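Local coordinates for protein eukaryotic translation initiation factor 2D (Homo sapiens, PDB 5W2F) that delivers tRNA to the P-site of the eukaryotic ribosome without GTP during translation initiation, this chain being its C-terminal part with SWIB/MDM2 and SUI1 regions, at residues K106-T116 and T127-G136; L146-N157 and Q169-W180. All blocks are in the same frame, centred on the assembly; numbering follows the deposited sequence. Where two conformers were deposited one is given.

Contact 1 of 2, residues K106-T116 and T127-G136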
loop_
_atom_site.group_PDB
_atom_site.type_symbol
_atom_site.label_atom_id
_atom_site.label_comp_id
_atom_site.label_asym_id
_atom_site.label_seq_id
_atom_site.Cartn_x
_atom_site.Cartn_y
_atom_site.Cartn_z
ATOM N N LYS A 106 1.934 2.969 6.012
ATOM C CA LYS A 106 1.425 3.846 4.981
ATOM C C LYS A 106 -0.005 3.461 4.647
ATOM O O LYS A 106 -0.339 2.274 4.599
ATOM C CB LYS A 106 2.275 3.683 3.745
ATOM C CG LYS A 106 3.680 4.244 3.872
ATOM C CD LYS A 106 3.644 5.763 3.743
ATOM C CE LYS A 106 4.992 6.390 3.901
ATOM N NZ LYS A 106 4.931 7.855 3.700
ATOM N N LYS A 107 -0.834 4.467 4.389
ATOM C CA LYS A 107 -2.172 4.261 3.837
ATOM C C LYS A 107 -2.128 4.357 2.314
ATOM O O LYS A 107 -1.417 5.182 1.733
ATOM C CB LYS A 107 -3.137 5.257 4.405
ATOM C CG LYS A 107 -3.357 5.018 5.872
ATOM C CD LYS A 107 -4.426 5.931 6.436
ATOM C CE LYS A 107 -5.810 5.521 5.979
ATOM N NZ LYS A 107 -6.830 6.047 6.915
ATOM N N GLY A 108 -2.918 3.507 1.686
ATOM C CA GLY A 108 -3.064 3.481 0.249
ATOM C C GLY A 108 -2.550 2.195 -0.341
ATOM O O GLY A 108 -1.951 1.363 0.333
ATOM N N ARG A 109 -2.817 2.031 -1.618
ATOM C CA ARG A 109 -2.275 0.919 -2.365
ATOM C C ARG A 109 -0.791 1.135 -2.561
ATOM O O ARG A 109 -0.309 2.274 -2.635
ATOM C CB ARG A 109 -2.998 0.767 -3.701
ATOM C CG ARG A 109 -4.484 0.507 -3.494
ATOM C CD ARG A 109 -5.129 -0.242 -4.641
ATOM N NE ARG A 109 -6.529 -0.520 -4.332
ATOM C CZ ARG A 109 -6.968 -1.463 -3.489
ATOM N NH1 ARG A 109 -6.131 -2.276 -2.837
ATOM N NH2 ARG A 109 -8.274 -1.597 -3.299
ATOM N N ILE A 110 -0.065 0.028 -2.607
ATOM C CA ILE A 110 1.361 0.064 -2.855
ATOM C C ILE A 110 1.494 0.591 -4.306
ATOM O O ILE A 110 0.768 0.145 -5.208
ATOM C CB ILE A 110 2.023 -1.333 -2.674
ATOM C CG1 ILE A 110 1.759 -1.901 -1.259
ATOM C CG2 ILE A 110 3.528 -1.240 -2.904
ATOM C CD1 ILE A 110 1.920 -3.398 -1.113
ATOM N N CYS A 111 2.338 1.606 -4.471
ATOM C CA CYS A 111 2.703 2.143 -5.778
ATOM C C CYS A 111 4.206 1.943 -5.917
ATOM O O CYS A 111 4.924 1.985 -4.929
ATOM C CB CYS A 111 2.384 3.639 -5.856
ATOM S SG CYS A 111 3.100 4.663 -4.539
ATOM N N PRO A 112 4.683 1.740 -7.142
ATOM C CA PRO A 112 6.098 1.524 -7.336
ATOM C C PRO A 112 6.904 2.803 -7.261
ATOM O O PRO A 112 6.392 3.890 -7.578
ATOM C CB PRO A 112 6.172 0.969 -8.751
ATOM C CG PRO A 112 5.003 1.610 -9.447
ATOM C CD PRO A 112 3.936 1.684 -8.411
ATOM N N ILE A 113 8.172 2.658 -6.880
ATOM C CA ILE A 113 9.146 3.727 -7.163
ATOM C C ILE A 113 9.428 3.676 -8.664
ATOM O O ILE A 113 9.669 2.594 -9.211
ATOM C CB ILE A 113 10.436 3.535 -6.379
ATOM C CG1 ILE A 113 10.160 3.723 -4.895
ATOM C CG2 ILE A 113 11.499 4.509 -6.863
ATOM C CD1 ILE A 113 11.285 3.301 -3.980
ATOM N N ASP A 114 9.332 4.825 -9.322
ATOM C CA ASP A 114 9.595 4.931 -10.750
ATOM C C ASP A 114 10.888 5.689 -10.960
ATOM O O ASP A 114 11.036 6.818 -10.494
ATOM C CB ASP A 114 8.468 5.666 -11.503
ATOM C CG ASP A 114 7.109 5.068 -11.275
ATOM O OD1 ASP A 114 6.956 3.840 -11.407
ATOM O OD2 ASP A 114 6.187 5.851 -10.933
ATOM N N ILE A 115 11.789 5.072 -11.701
ATOM C CA ILE A 115 13.072 5.654 -12.095
ATOM C C ILE A 115 13.087 5.759 -13.603
ATOM O O ILE A 115 12.969 4.740 -14.282
ATOM C CB ILE A 115 14.265 4.798 -11.661
ATOM C CG1 ILE A 115 14.242 4.502 -10.167
ATOM C CG2 ILE A 115 15.572 5.449 -12.079
ATOM C CD1 ILE A 115 14.996 3.259 -9.823
ATOM N N THR A 116 13.192 6.978 -14.119
ATOM C CA THR A 116 13.070 7.202 -15.526
ATOM C C THR A 116 14.191 8.106 -16.050
ATOM O O THR A 116 14.519 9.107 -15.417
ATOM C CB THR A 116 11.692 7.826 -15.749
ATOM O OG1 THR A 116 10.692 6.987 -15.117
ATOM C CG2 THR A 116 11.424 8.016 -17.210
ATOM N N THR A 127 17.978 11.727 -14.758
ATOM C CA THR A 127 17.335 10.600 -14.084
ATOM C C THR A 127 16.313 11.161 -13.113
ATOM O O THR A 127 16.634 12.052 -12.316
ATOM C CB THR A 127 18.382 9.751 -13.351
ATOM O OG1 THR A 127 19.396 9.351 -14.273
ATOM C CG2 THR A 127 17.776 8.519 -12.737
ATOM N N VAL A 128 15.072 10.681 -13.212
ATOM C CA VAL A 128 13.964 11.199 -12.413
ATOM C C VAL A 128 13.382 10.072 -11.567
ATOM O O VAL A 128 13.080 8.997 -12.090
ATOM C CB VAL A 128 12.890 11.820 -13.319
ATOM C CG1 VAL A 128 11.730 12.354 -12.495
ATOM C CG2 VAL A 128 13.506 12.883 -14.254
ATOM N N VAL A 129 13.236 10.333 -10.266
ATOM C CA VAL A 129 12.838 9.312 -9.295
ATOM C C VAL A 129 11.591 9.755 -8.554
ATOM O O VAL A 129 11.625 10.762 -7.831
ATOM C CB VAL A 129 13.969 9.001 -8.299
ATOM C CG1 VAL A 129 13.599 7.780 -7.449
ATOM C CG2 VAL A 129 15.296 8.797 -9.032
ATOM N N ARG A 130 10.499 9.007 -8.756
ATOM C CA ARG A 130 9.185 9.296 -8.194
ATOM C C ARG A 130 8.805 8.232 -7.157
ATOM O O ARG A 130 9.172 7.074 -7.295
ATOM C CB ARG A 130 8.158 9.242 -9.365
ATOM C CG ARG A 130 6.695 9.386 -8.984
ATOM C CD ARG A 130 5.809 9.264 -10.205
ATOM N NE ARG A 130 5.982 10.412 -11.104
ATOM C CZ ARG A 130 5.196 11.479 -11.175
ATOM N NH1 ARG A 130 4.111 11.592 -10.434
ATOM N NH2 ARG A 130 5.513 12.457 -12.002
ATOM N N ASN A 131 8.039 8.660 -6.151
ATOM C CA ASN A 131 7.428 7.824 -5.111
ATOM C C ASN A 131 8.355 7.374 -4.004
ATOM O O ASN A 131 8.055 6.429 -3.281
ATOM C CB ASN A 131 6.643 6.639 -5.692
ATOM C CG ASN A 131 5.371 7.066 -6.335
ATOM O OD1 ASN A 131 4.721 8.035 -5.901
ATOM N ND2 ASN A 131 4.968 6.324 -7.348
ATOM N N LEU A 132 9.449 8.096 -3.798
ATOM C CA LEU A 132 10.331 7.753 -2.701
ATOM C C LEU A 132 9.594 7.832 -1.369
ATOM O O LEU A 132 9.813 6.994 -0.492
ATOM C CB LEU A 132 11.553 8.669 -2.678
ATOM C CG LEU A 132 12.534 8.442 -3.833
ATOM C CD1 LEU A 132 13.485 9.626 -3.952
ATOM C CD2 LEU A 132 13.306 7.150 -3.649
ATOM N N GLU A 133 8.725 8.832 -1.209
ATOM C CA GLU A 133 8.043 9.034 0.062
ATOM C C GLU A 133 7.086 7.879 0.372
ATOM O O GLU A 133 6.800 7.617 1.526
ATOM C CB GLU A 133 7.311 10.384 0.071
ATOM C CG GLU A 133 8.258 11.598 -0.093
ATOM C CD GLU A 133 7.632 12.877 -0.747
ATOM O OE1 GLU A 133 7.082 12.862 -1.880
ATOM O OE2 GLU A 133 7.707 13.949 -0.134
ATOM N N ALA A 134 6.612 7.170 -0.648
ATOM C CA ALA A 134 5.745 6.000 -0.442
ATOM C C ALA A 134 6.445 4.883 0.314
ATOM O O ALA A 134 5.794 3.995 0.872
ATOM C CB ALA A 134 5.228 5.483 -1.773
ATOM N N TYR A 135 7.778 4.927 0.323
ATOM C CA TYR A 135 8.617 3.944 1.013
ATOM C C TYR A 135 9.338 4.544 2.209
ATOM O O TYR A 135 10.256 3.923 2.762
ATOM C CB TYR A 135 9.591 3.276 0.030
ATOM C CG TYR A 135 8.812 2.482 -0.968
ATOM C CD1 TYR A 135 8.206 3.094 -2.060
ATOM C CD2 TYR A 135 8.623 1.112 -0.805
ATOM C CE1 TYR A 135 7.406 2.373 -2.936
ATOM C CE2 TYR A 135 7.839 0.401 -1.692
ATOM C CZ TYR A 135 7.235 1.027 -2.755
ATOM O OH TYR A 135 6.464 0.294 -3.615
ATOM N N GLY A 136 8.875 5.711 2.665
ATOM C CA GLY A 136 9.468 6.347 3.819
ATOM C C GLY A 136 10.818 6.980 3.618
ATOM O O GLY A 136 11.520 7.245 4.596
#

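Contact 2 of 2, residues L146-N157 and Q169-W180. With FMT (formic acid), chain C; FMT (formic acid), chain D.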
loop_
_atom_site.group_PDB
_atom_site.type_symbol
_atom_site.label_atom_id
_atom_site.label_comp_id
_atom_site.label_asym_id
_atom_site.label_seq_id
_atom_site.Cartn_x
_atom_site.Cartn_y
_atom_site.Cartn_z
ATOM N N LEU A 146 22.733 10.851 -3.386
ATOM C CA LEU A 146 23.016 10.644 -4.795
ATOM C C LEU A 146 23.940 11.704 -5.392
ATOM O O LEU A 146 24.729 11.391 -6.281
ATOM C CB LEU A 146 21.729 10.565 -5.616
ATOM C CG LEU A 146 20.886 9.323 -5.333
ATOM C CD1 LEU A 146 19.581 9.428 -6.102
ATOM C CD2 LEU A 146 21.625 8.067 -5.767
ATOM N N GLN A 147 23.869 12.947 -4.917
ATOM C CA GLN A 147 24.782 13.974 -5.427
ATOM C C GLN A 147 26.247 13.549 -5.187
ATOM O O GLN A 147 27.099 13.702 -6.077
ATOM C CB GLN A 147 24.460 15.345 -4.818
ATOM C CG GLN A 147 25.220 16.530 -5.432
ATOM C CD GLN A 147 24.539 17.879 -5.169
ATOM O OE1 GLN A 147 23.519 18.239 -5.780
ATOM N NE2 GLN A 147 25.106 18.629 -4.273
ATOM N N GLN A 148 26.517 12.978 -4.012
ATOM C CA GLN A 148 27.839 12.432 -3.685
ATOM C C GLN A 148 28.153 11.154 -4.458
ATOM O O GLN A 148 29.217 11.058 -5.059
ATOM C CB GLN A 148 27.946 12.154 -2.181
ATOM C CG GLN A 148 29.316 11.675 -1.696
ATOM C CD GLN A 148 30.400 12.735 -1.820
ATOM O OE1 GLN A 148 31.431 12.517 -2.467
ATOM N NE2 GLN A 148 30.173 13.890 -1.203
ATOM N N ARG A 149 27.223 10.190 -4.452
ATOM C CA ARG A 149 27.439 8.874 -5.081
ATOM C C ARG A 149 27.634 9.011 -6.585
ATOM O O ARG A 149 28.518 8.364 -7.161
ATOM C CB ARG A 149 26.261 7.928 -4.806
ATOM C CG ARG A 149 26.456 6.463 -5.217
ATOM C CD ARG A 149 27.391 5.736 -4.256
ATOM N NE ARG A 149 27.452 4.291 -4.503
ATOM C CZ ARG A 149 28.001 3.402 -3.675
ATOM N NH1 ARG A 149 27.996 2.116 -4.004
ATOM N NH2 ARG A 149 28.558 3.774 -2.513
ATOM N N CYS A 150 26.806 9.851 -7.208
ATOM C CA CYS A 150 26.815 10.017 -8.656
ATOM C C CYS A 150 27.824 11.042 -9.167
ATOM O O CYS A 150 28.115 11.057 -10.361
ATOM C CB CYS A 150 25.438 10.433 -9.144
ATOM S SG CYS A 150 24.098 9.314 -8.688
ATOM N N GLN A 151 28.317 11.913 -8.287
ATOM C CA GLN A 151 29.143 13.068 -8.685
ATOM C C GLN A 151 28.428 13.891 -9.758
ATOM O O GLN A 151 28.982 14.214 -10.815
ATOM C CB GLN A 151 30.551 12.623 -9.124
ATOM C CG GLN A 151 31.340 11.943 -8.009
ATOM C CD GLN A 151 31.635 12.858 -6.826
ATOM O OE1 GLN A 151 31.890 14.051 -6.997
ATOM N NE2 GLN A 151 31.607 12.296 -5.616
ATOM N N ALA A 152 27.163 14.185 -9.465
ATOM C CA ALA A 152 26.287 14.880 -10.384
ATOM C C ALA A 152 25.253 15.655 -9.587
ATOM O O ALA A 152 24.821 15.224 -8.515
ATOM C CB ALA A 152 25.589 13.887 -11.295
ATOM N N SER A 153 24.859 16.797 -10.130
ATOM C CA SER A 153 23.902 17.669 -9.498
ATOM C C SER A 153 22.543 16.984 -9.313
ATOM O O SER A 153 22.027 16.335 -10.221
ATOM C CB SER A 153 23.701 18.907 -10.347
ATOM O OG SER A 153 22.838 19.808 -9.690
ATOM N N THR A 154 21.963 17.177 -8.135
ATOM C CA THR A 154 20.624 16.732 -7.854
ATOM C C THR A 154 19.767 17.884 -7.433
ATOM O O THR A 154 20.244 18.875 -6.833
ATOM C CB THR A 154 20.586 15.681 -6.737
ATOM O OG1 THR A 154 21.035 16.252 -5.503
ATOM C CG2 THR A 154 21.428 14.475 -7.086
ATOM N N THR A 155 18.484 17.734 -7.694
ATOM C CA THR A 155 17.455 18.688 -7.271
ATOM C C THR A 155 16.214 17.932 -6.820
ATOM O O THR A 155 16.001 16.788 -7.229
ATOM C CB THR A 155 17.039 19.635 -8.421
ATOM O OG1 THR A 155 16.525 18.876 -9.519
ATOM C CG2 THR A 155 18.201 20.457 -8.901
ATOM N N VAL A 156 15.399 18.585 -6.007
ATOM C CA VAL A 156 14.099 18.071 -5.604
ATOM C C VAL A 156 13.039 19.059 -6.063
ATOM O O VAL A 156 13.146 20.257 -5.812
ATOM C CB VAL A 156 14.021 17.906 -4.088
ATOM C CG1 VAL A 156 12.629 17.471 -3.661
ATOM C CG2 VAL A 156 15.102 16.959 -3.608
ATOM N N ASN A 157 12.009 18.539 -6.715
ATOM C CA ASN A 157 10.939 19.357 -7.292
ATOM C C ASN A 157 9.617 18.624 -7.137
ATOM O O ASN A 157 9.590 17.388 -6.962
ATOM C CB ASN A 157 11.126 19.555 -8.806
ATOM C CG ASN A 157 12.441 20.196 -9.179
ATOM O OD1 ASN A 157 13.140 19.727 -10.079
ATOM N ND2 ASN A 157 12.772 21.278 -8.512
ATOM N N GLN A 169 15.604 14.681 -9.162
ATOM C CA GLN A 169 16.251 14.672 -10.458
ATOM C C GLN A 169 17.747 14.666 -10.268
ATOM O O GLN A 169 18.275 15.448 -9.455
ATOM C CB GLN A 169 15.805 15.873 -11.250
ATOM C CG GLN A 169 14.356 15.783 -11.660
ATOM C CD GLN A 169 13.970 16.865 -12.657
ATOM O OE1 GLN A 169 14.501 17.985 -12.606
ATOM N NE2 GLN A 169 13.041 16.545 -13.565
ATOM N N ILE A 170 18.427 13.826 -11.035
ATOM C CA ILE A 170 19.879 13.788 -11.016
ATOM C C ILE A 170 20.380 13.994 -12.448
ATOM O O ILE A 170 19.880 13.363 -13.363
ATOM C CB ILE A 170 20.447 12.456 -10.476
ATOM C CG1 ILE A 170 19.703 11.989 -9.214
ATOM C CG2 ILE A 170 21.951 12.599 -10.234
ATOM C CD1 ILE A 170 18.577 10.990 -9.517
ATOM N N GLN A 171 21.353 14.889 -12.628
ATOM C CA GLN A 171 21.932 15.067 -13.956
ATOM C C GLN A 171 22.594 13.760 -14.412
ATOM O O GLN A 171 23.231 13.055 -13.624
ATOM C CB GLN A 171 22.953 16.204 -13.929
ATOM C CG GLN A 171 22.338 17.573 -13.763
ATOM C CD GLN A 171 21.388 17.965 -14.887
ATOM O OE1 GLN A 171 20.287 18.469 -14.634
ATOM N NE2 GLN A 171 21.809 17.745 -16.126
ATOM N N GLY A 172 22.394 13.435 -15.684
ATOM C CA GLY A 172 23.008 12.278 -16.288
ATOM C C GLY A 172 22.205 10.998 -16.099
ATOM O O GLY A 172 21.063 11.023 -15.647
ATOM N N ASN A 173 22.834 9.889 -16.479
ATOM C CA ASN A 173 22.228 8.562 -16.459
ATOM C C ASN A 173 22.703 7.838 -15.224
ATOM O O ASN A 173 23.831 7.330 -15.174
ATOM C CB ASN A 173 22.593 7.823 -17.728
ATOM C CG ASN A 173 21.925 6.464 -17.831
ATOM O OD1 ASN A 173 21.487 5.899 -16.822
ATOM N ND2 ASN A 173 21.863 5.923 -19.051
ATOM N N GLN A 174 21.834 7.802 -14.210
ATOM C CA GLN A 174 22.235 7.366 -12.875
ATOM C C GLN A 174 21.439 6.183 -12.371
ATOM O O GLN A 174 21.458 5.894 -11.167
ATOM C CB GLN A 174 22.123 8.531 -11.884
ATOM C CG GLN A 174 22.793 9.813 -12.366
ATOM C CD GLN A 174 24.295 9.699 -12.593
ATOM O OE1 GLN A 174 24.948 8.722 -12.202
ATOM N NE2 GLN A 174 24.858 10.732 -13.214
ATOM N N VAL A 175 20.745 5.492 -13.281
ATOM C CA VAL A 175 19.821 4.427 -12.878
ATOM C C VAL A 175 20.516 3.351 -12.031
ATOM O O VAL A 175 19.963 2.884 -11.026
ATOM C CB VAL A 175 19.135 3.807 -14.096
ATOM C CG1 VAL A 175 18.155 2.710 -13.683
ATOM C CG2 VAL A 175 18.443 4.859 -14.953
ATOM N N HIS A 176 21.728 2.983 -12.425
ATOM C CA HIS A 176 22.494 1.975 -11.681
ATOM C C HIS A 176 22.772 2.369 -10.241
ATOM O O HIS A 176 22.769 1.523 -9.351
ATOM C CB HIS A 176 23.773 1.608 -12.426
ATOM C CG HIS A 176 24.675 2.768 -12.713
ATOM N ND1 HIS A 176 24.338 3.762 -13.611
ATOM C CD2 HIS A 176 25.905 3.089 -12.231
ATOM C CE1 HIS A 176 25.321 4.649 -13.662
ATOM N NE2 HIS A 176 26.295 4.249 -12.855
ATOM N N HIS A 177 22.958 3.655 -9.992
ATOM C CA HIS A 177 23.152 4.123 -8.627
ATOM C C HIS A 177 21.871 4.027 -7.798
ATOM O O HIS A 177 21.936 3.791 -6.585
ATOM C CB HIS A 177 23.687 5.551 -8.620
ATOM C CG HIS A 177 25.063 5.675 -9.191
ATOM N ND1 HIS A 177 26.157 5.003 -8.680
ATOM C CD2 HIS A 177 25.521 6.400 -10.238
ATOM C CE1 HIS A 177 27.229 5.319 -9.388
ATOM N NE2 HIS A 177 26.874 6.181 -10.327
ATOM N N LEU A 178 20.719 4.229 -8.434
ATOM C CA LEU A 178 19.451 3.989 -7.738
ATOM C C LEU A 178 19.265 2.513 -7.415
ATOM O O LEU A 178 18.677 2.181 -6.391
ATOM C CB LEU A 178 18.238 4.485 -8.528
ATOM C CG LEU A 178 17.878 5.949 -8.380
ATOM C CD1 LEU A 178 17.475 6.255 -6.941
ATOM C CD2 LEU A 178 18.994 6.866 -8.851
ATOM N N GLY A 179 19.715 1.629 -8.298
ATOM C CA GLY A 179 19.693 0.209 -7.972
ATOM C C GLY A 179 20.459 -0.078 -6.697
ATOM O O GLY A 179 19.949 -0.746 -5.789
ATOM N N TRP A 180 21.667 0.472 -6.590
ATOM C CA TRP A 180 22.434 0.322 -5.359
ATOM C C TRP A 180 21.661 0.861 -4.153
ATOM O O TRP A 180 21.497 0.183 -3.138
ATOM C CB TRP A 180 23.785 1.024 -5.494
ATOM C CG TRP A 180 24.434 1.286 -4.180
ATOM C CD1 TRP A 180 25.063 0.377 -3.388
ATOM C CD2 TRP A 180 24.434 2.529 -3.448
ATOM N NE1 TRP A 180 25.486 0.974 -2.225
ATOM C CE2 TRP A 180 25.122 2.296 -2.241
ATOM C CE3 TRP A 180 23.955 3.813 -3.717
ATOM C CZ2 TRP A 180 25.329 3.301 -1.294
ATOM C CZ3 TRP A 180 24.137 4.813 -2.755
ATOM C CH2 TRP A 180 24.826 4.546 -1.567
HETATM C C FMT C . 26.577 1.975 -7.332
HETATM O O1 FMT C . 27.093 1.139 -6.599
HETATM O O2 FMT C . 26.360 3.183 -6.828
HETATM C C FMT D . 24.005 8.026 -21.906
HETATM O O1 FMT D . 23.446 7.476 -20.987
HETATM O O2 FMT D . 23.304 8.190 -23.013
HETATM O O HOH W 1 27.692 11.009 -13.814
HETATM O O HOH W 2 19.414 18.155 -11.409
#

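Contact 1 of 2, residues K106-T116 and T127-G136
Ile113 and Tyr135 make the tight part of this contact: CG1 of Ile113 comes within 3.5 Å of CD1 of the tyrosine ring, approaching it obliquely. CG1 swings beside its own backbone N (chi1 -67°), which leaves CG2 to meet CG1 of Val129 at 3.9 Å. Leu178 and Leu182 of helix 175-185 close over this apolar face, on which Ile115 and Val129 also lie. The tyrosine hydroxyl donates to Cys111 O at 2.6 Å, arriving from above the carbonyl plane, while Cys111 O sits near the ring plane, at its edge. Next to it, Asn131 ND2 donates to Pro112 O at 2.8 Å, a fairly straight bond lying near the amide plane. These side-chain bonds tie the loop before strand 113-121 to the turn after strand 124-130. The two strands form the antiparallel hairpin of the SUI1 region, with Asp114-Arg130 and Thr116-Val128 as hydrogen-bonded pairs and Ile115-Val129 as the non-hydrogen-bonded pair between them. The face carrying these four hydrogen-bonded residues is looser and partly open to solvent, Thr116 being exposed. There Asp114 OD2 stands 4.6 Å from Arg130 NE, beyond a salt bridge; Asp114 OD1 bonds the Gln194 side chain and Arg130 NH2 bonds Pro160 O. Beyond Tyr135, away from the strands, Lys106 passes Ala134 O, and NZ bonds Glu133 O at 2.9 Å, from the face opposite Gly136 N.

Contact 2 of 2, residues L146-N157 and Q169-W180
The guanidinium of Arg149 lies flat on one face of Trp180, its plane 8° from the ring's and CZ 3.6 Å from the centroid of the six-membered ring, a stacked cation-pi contact. CD follows over the same face as a CH-pi partner. At the guanidinium edge a formate, probably from the crystallisation liquor, takes NE on O2 at 2.8 Å and NH1 on O1, both bonds nearly straight. The same O2 meets the edge of the His177 ring, receiving ND1 at 2.6 Å. One face of that imidazole carries Arg149 O near its rim, and the opposite face carries NE2 of His176. Cys150 SG comes obliquely to the ring, 3.6 Å from CD2. The bend of the arginine at chi2 (74°) turns its outer half across the indole, and the formate would probably offset the charge of Arg149. These groups join the C-terminal end of helix 139-150 to the first turns of helix 175-185 in the SUI1 region: the two helices cross at a steep angle (118° between the short segments), while strands 154-158 and 166-171 pair as an antiparallel hairpin, Thr155 with Gln169 hydrogen-bonded and Thr154 with Ile170 not. Between the helices and the sheet Leu146 CD1 touches both Ile170 CD1 and Leu178 CD2, the latter at 3.8 Å, and the side chain of Thr154 lies alongside that of Ile170, CG2 against its CG1 and CG2. Where the chain leaves the helix, Gln147 OE1 accepts Thr154 N on a lone pair at 3.0 Å. Across from it, the side chain of Gln174 folds back from the N-cap position of helix 175-185; NE2 donates to Gln171 O at 2.9 Å, close to the amide plane, and also to a water.

Both contacts use the same mixed sheet, with centres about 16 Å apart; contact 1 also reaches strand 104-107 of a second sheet. Contact 1 is partly buried and pairs two central strands; contact 2 lies at the surface, where edge strand 154-158 meets strand 166-171 and two helices pack on them. Strands 124-130 and 166-171 are neighbours, so Thr127 O reaches Ile170 N and Thr127 OG1 bonds Gly172 O, while Ile115 of contact 1 packs on Leu178 of contact 2. Beyond the strand pairing both share, contact 1 adds apolar packing around Ile113 and Tyr135 and side-chain bonds to loop carbonyls, contact 2 a flat arginine-tryptophan stack with a bound formate.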